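Local coordinates for oligopeptide ABC transporter, periplasmic oligopeptide-binding protein, putative (Thermotoga maritima MSB8, PDB 5IPW), which probably binds oligopeptides in the periplasm as the solute-binding component of an ABC-type peptide uptake system, at residues A[360-371]-A[405-416]. Numbering follows the deposited sequence.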
loop_
_atom_site.group_PDB
_atom_site.type_symbol
_atom_site.label_atom_id
_atom_site.label_comp_id
_atom_site.label_asym_id
_atom_site.label_seq_id
_atom_site.Cartn_x
_atom_site.Cartn_y
_atom_site.Cartn_z
ATOM N N ARG A 360 -0.372 33.214 1.240
ATOM C CA ARG A 360 -0.826 33.768 2.508
ATOM C C ARG A 360 -2.302 33.505 2.777
ATOM O O ARG A 360 -2.698 33.331 3.927
ATOM C CB ARG A 360 -0.533 35.269 2.541
ATOM C CG ARG A 360 0.958 35.581 2.656
ATOM C CD ARG A 360 1.401 36.676 1.700
ATOM N NE ARG A 360 0.589 37.883 1.843
ATOM C CZ ARG A 360 0.666 38.946 1.047
ATOM N NH1 ARG A 360 1.523 38.979 0.029
ATOM N NH2 ARG A 360 -0.125 39.984 1.276
ATOM N N PHE A 361 -3.109 33.480 1.717
ATOM C CA PHE A 361 -4.525 33.159 1.855
ATOM C C PHE A 361 -4.691 31.724 2.351
ATOM O O PHE A 361 -5.538 31.448 3.210
ATOM C CB PHE A 361 -5.295 33.365 0.538
ATOM C CG PHE A 361 -6.782 33.134 0.673
ATOM C CD1 PHE A 361 -7.560 33.968 1.473
ATOM C CD2 PHE A 361 -7.401 32.062 0.042
ATOM C CE1 PHE A 361 -8.924 33.748 1.629
ATOM C CE2 PHE A 361 -8.767 31.841 0.193
ATOM C CZ PHE A 361 -9.529 32.684 0.990
ATOM N N ARG A 362 -3.874 30.819 1.818
ATOM C CA ARG A 362 -3.940 29.403 2.202
ATOM C C ARG A 362 -3.403 29.213 3.623
ATOM O O ARG A 362 -4.081 28.618 4.469
ATOM C CB ARG A 362 -3.192 28.532 1.189
ATOM C CG ARG A 362 -3.698 28.725 -0.237
ATOM C CD ARG A 362 -3.186 27.671 -1.195
ATOM N NE ARG A 362 -1.745 27.758 -1.440
ATOM C CZ ARG A 362 -1.173 28.305 -2.515
ATOM N NH1 ARG A 362 -1.891 28.872 -3.486
ATOM N NH2 ARG A 362 0.152 28.295 -2.619
ATOM N N GLN A 363 -2.211 29.756 3.887
ATOM C CA GLN A 363 -1.649 29.790 5.248
ATOM C C GLN A 363 -2.719 30.235 6.245
ATOM O O GLN A 363 -2.959 29.573 7.269
ATOM C CB GLN A 363 -0.444 30.734 5.315
ATOM C CG GLN A 363 0.785 30.215 4.578
ATOM C CD GLN A 363 1.900 31.246 4.435
ATOM O OE1 GLN A 363 1.741 32.413 4.794
ATOM N NE2 GLN A 363 3.039 30.813 3.901
ATOM N N ALA A 364 -3.378 31.346 5.916
ATOM C CA ALA A 364 -4.464 31.883 6.734
ATOM C C ALA A 364 -5.608 30.885 6.898
ATOM O O ALA A 364 -6.113 30.687 8.007
ATOM C CB ALA A 364 -4.982 33.181 6.129
ATOM N N LEU A 365 -6.011 30.262 5.791
ATOM C CA LEU A 365 -7.146 29.336 5.805
ATOM C C LEU A 365 -6.909 28.135 6.717
ATOM O O LEU A 365 -7.843 27.690 7.387
ATOM C CB LEU A 365 -7.509 28.857 4.389
ATOM C CG LEU A 365 -8.401 29.721 3.486
ATOM C CD1 LEU A 365 -8.727 28.950 2.216
ATOM C CD2 LEU A 365 -9.691 30.158 4.159
ATOM N N SER A 366 -5.680 27.609 6.737
ATOM C CA SER A 366 -5.343 26.471 7.616
ATOM C C SER A 366 -5.268 26.883 9.091
ATOM O O SER A 366 -5.848 26.217 9.957
ATOM C CB SER A 366 -4.041 25.752 7.183
ATOM O OG SER A 366 -3.009 26.630 6.751
ATOM N N LEU A 367 -4.589 27.996 9.365
ATOM C CA LEU A 367 -4.427 28.491 10.742
ATOM C C LEU A 367 -5.760 28.749 11.442
ATOM O O LEU A 367 -5.858 28.636 12.665
ATOM C CB LEU A 367 -3.570 29.756 10.764
ATOM C CG LEU A 367 -2.114 29.537 10.343
ATOM C CD1 LEU A 367 -1.460 30.871 10.038
ATOM C CD2 LEU A 367 -1.348 28.778 11.415
ATOM N N ALA A 368 -6.788 29.067 10.662
ATOM C CA ALA A 368 -8.130 29.264 11.202
ATOM C C ALA A 368 -8.840 27.962 11.569
ATOM O O ALA A 368 -9.938 27.998 12.129
ATOM C CB ALA A 368 -8.974 30.048 10.212
ATOM N N ILE A 369 -8.229 26.820 11.257
ATOM C CA ILE A 369 -8.864 25.533 11.521
ATOM C C ILE A 369 -8.471 24.992 12.892
ATOM O O ILE A 369 -7.288 24.897 13.227
ATOM C CB ILE A 369 -8.528 24.486 10.441
ATOM C CG1 ILE A 369 -8.774 25.076 9.046
ATOM C CG2 ILE A 369 -9.374 23.237 10.652
ATOM C CD1 ILE A 369 -8.622 24.104 7.891
ATOM N N ASN A 370 -9.491 24.647 13.673
ATOM C CA ASN A 370 -9.329 23.969 14.949
ATOM C C ASN A 370 -9.378 22.452 14.732
ATOM O O ASN A 370 -10.432 21.825 14.886
ATOM C CB ASN A 370 -10.444 24.427 15.909
ATOM C CG ASN A 370 -10.160 24.124 17.381
ATOM O OD1 ASN A 370 -11.085 24.146 18.193
ATOM N ND2 ASN A 370 -8.899 23.867 17.742
ATOM N N ARG A 371 -8.241 21.868 14.355
ATOM C CA ARG A 371 -8.179 20.428 14.064
ATOM C C ARG A 371 -8.509 19.593 15.293
ATOM O O ARG A 371 -9.315 18.655 15.221
ATOM C CB ARG A 371 -6.800 20.019 13.543
ATOM C CG ARG A 371 -6.570 20.260 12.064
ATOM C CD ARG A 371 -5.764 21.507 11.797
ATOM N NE ARG A 371 -5.481 21.655 10.377
ATOM C CZ ARG A 371 -4.812 22.671 9.838
ATOM N NH1 ARG A 371 -4.331 23.656 10.593
ATOM N NH2 ARG A 371 -4.626 22.702 8.528
ATOM N N TYR A 405 1.168 24.948 8.648
ATOM C CA TYR A 405 0.474 25.922 9.455
ATOM C C TYR A 405 -0.685 25.160 10.068
ATOM O O TYR A 405 -1.861 25.435 9.801
ATOM C CB TYR A 405 0.003 27.067 8.578
ATOM C CG TYR A 405 1.125 27.963 8.120
ATOM C CD1 TYR A 405 2.062 27.524 7.193
ATOM C CD2 TYR A 405 1.248 29.259 8.611
ATOM C CE1 TYR A 405 3.091 28.348 6.770
ATOM C CE2 TYR A 405 2.268 30.096 8.195
ATOM C CZ TYR A 405 3.190 29.638 7.273
ATOM O OH TYR A 405 4.213 30.469 6.859
ATOM N N ALA A 406 -0.320 24.175 10.881
ATOM C CA ALA A 406 -1.279 23.258 11.487
ATOM C C ALA A 406 -1.905 23.793 12.774
ATOM O O ALA A 406 -2.887 23.222 13.254
ATOM C CB ALA A 406 -0.621 21.907 11.753
ATOM N N GLU A 407 -1.356 24.881 13.326
ATOM C CA GLU A 407 -1.845 25.430 14.607
ATOM C C GLU A 407 -3.245 26.016 14.466
ATOM O O GLU A 407 -3.636 26.463 13.388
ATOM C CB GLU A 407 -0.929 26.527 15.166
ATOM C CG GLU A 407 0.552 26.240 15.079
ATOM C CD GLU A 407 1.139 26.709 13.766
ATOM O OE1 GLU A 407 1.345 27.928 13.615
ATOM O OE2 GLU A 407 1.378 25.859 12.885
ATOM N N TYR A 408 -3.989 26.009 15.566
ATOM C CA TYR A 408 -5.268 26.702 15.643
ATOM C C TYR A 408 -5.025 28.138 16.109
ATOM O O TYR A 408 -5.224 28.460 17.279
ATOM C CB TYR A 408 -6.219 25.968 16.594
ATOM C CG TYR A 408 -7.514 26.706 16.854
ATOM C CD1 TYR A 408 -8.332 27.112 15.800
ATOM C CD2 TYR A 408 -7.921 27.003 18.152
ATOM C CE1 TYR A 408 -9.516 27.792 16.031
ATOM C CE2 TYR A 408 -9.108 27.679 18.395
ATOM C CZ TYR A 408 -9.902 28.069 17.333
ATOM O OH TYR A 408 -11.080 28.738 17.571
ATOM N N ASP A 409 -4.612 28.994 15.176
ATOM C CA ASP A 409 -4.227 30.378 15.474
ATOM C C ASP A 409 -5.072 31.408 14.680
ATOM O O ASP A 409 -4.565 32.043 13.746
ATOM C CB ASP A 409 -2.729 30.532 15.166
ATOM C CG ASP A 409 -2.106 31.774 15.794
ATOM O OD1 ASP A 409 -2.824 32.600 16.395
ATOM O OD2 ASP A 409 -0.874 31.931 15.656
ATOM N N PRO A 410 -6.364 31.582 15.053
ATOM C CA PRO A 410 -7.249 32.560 14.384
ATOM C C PRO A 410 -6.674 33.981 14.260
ATOM O O PRO A 410 -6.608 34.521 13.154
ATOM C CB PRO A 410 -8.506 32.559 15.268
ATOM C CG PRO A 410 -8.540 31.197 15.862
ATOM C CD PRO A 410 -7.106 30.769 16.040
ATOM N N ASP A 411 -6.248 34.561 15.382
ATOM C CA ASP A 411 -5.663 35.916 15.412
ATOM C C ASP A 411 -4.523 36.069 14.390
ATOM O O ASP A 411 -4.343 37.131 13.801
ATOM C CB ASP A 411 -5.140 36.261 16.823
ATOM C CG ASP A 411 -6.194 36.072 17.925
ATOM O OD1 ASP A 411 -7.379 35.826 17.612
ATOM O OD2 ASP A 411 -5.830 36.164 19.117
ATOM N N ARG A 412 -3.755 35.003 14.197
ATOM C CA ARG A 412 -2.650 35.001 13.240
ATOM C C ARG A 412 -3.144 34.984 11.794
ATOM O O ARG A 412 -2.544 35.617 10.922
ATOM C CB ARG A 412 -1.750 33.797 13.517
ATOM C CG ARG A 412 -0.822 33.359 12.400
ATOM C CD ARG A 412 0.332 34.308 12.150
ATOM N NE ARG A 412 1.457 33.582 11.558
ATOM C CZ ARG A 412 2.404 34.116 10.789
ATOM N NH1 ARG A 412 2.390 35.411 10.479
ATOM N NH2 ARG A 412 3.374 33.339 10.315
ATOM N N ALA A 413 -4.213 34.236 11.539
ATOM C CA ALA A 413 -4.793 34.164 10.200
ATOM C C ALA A 413 -5.448 35.492 9.849
ATOM O O ALA A 413 -5.085 36.132 8.856
ATOM C CB ALA A 413 -5.809 33.036 10.119
ATOM N N ASN A 414 -6.397 35.908 10.686
ATOM C CA ASN A 414 -7.044 37.214 10.545
ATOM C C ASN A 414 -6.054 38.290 10.162
ATOM O O ASN A 414 -6.310 39.088 9.266
ATOM C CB ASN A 414 -7.766 37.608 11.833
ATOM C CG ASN A 414 -9.240 37.290 11.779
ATOM O OD1 ASN A 414 -9.881 37.523 10.761
ATOM N ND2 ASN A 414 -9.788 36.758 12.865
ATOM N N LYS A 415 -4.911 38.283 10.834
ATOM C CA LYS A 415 -3.835 39.210 10.526
ATOM C C LYS A 415 -3.312 38.991 9.110
ATOM O O LYS A 415 -3.159 39.944 8.349
ATOM C CB LYS A 415 -2.698 39.075 11.556
ATOM C CG LYS A 415 -1.655 40.184 11.493
ATOM C CD LYS A 415 -2.236 41.543 11.880
ATOM C CE LYS A 415 -1.835 42.635 10.897
ATOM N NZ LYS A 415 -2.750 43.808 10.953
ATOM N N LEU A 416 -3.048 37.736 8.757
ATOM C CA LEU A 416 -2.527 37.399 7.418
ATOM C C LEU A 416 -3.428 37.856 6.263
ATOM O O LEU A 416 -2.938 38.191 5.180
ATOM C CB LEU A 416 -2.214 35.896 7.295
ATOM C CG LEU A 416 -0.746 35.510 7.518
ATOM C CD1 LEU A 416 -0.616 34.005 7.681
ATOM C CD2 LEU A 416 0.145 36.003 6.381
#
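Helices 360-367 and 410-416 form a near-antiparallel pair in this family 5 solute-binding fold, their axes 8.1 Å apart at 157°. Ala364 and Ala413 meet where the backbones come closest, their CB atoms 4.1 Å apart. Leu416 fits as a knob among Arg360, Gln363, Ala364 and Leu367. Leu367 CD1 touches Tyr405 CD2 at the ring edge and also Arg412 CG, both at 3.5 Å. Gln363 lies over one face of the Tyr405 ring, with CG 3.7 Å from the ring centroid and the amide 18° from parallel. With a leucine in place of Tyr405, Gln363 would probably lose the flat surface it stacks on and be freer to turn. Asn370 stacks likewise on Tyr408; its CG stands anti to the backbone N (chi1 -163°), which lays the amide over the ring. Pro410 CD lies near the rim of the opposite face. Asp409, the N-cap of helix 410-416, donates from its N to Leu367 O at 2.8 Å. Arg371 NH1 donates to Tyr405 O, on a lone pair, while its NH2 bonds Gly590 O. Beyond the pair, strand 589-591 packs on Leu365 and Ser366, and helix 448-462 on Ala368 and Ile369.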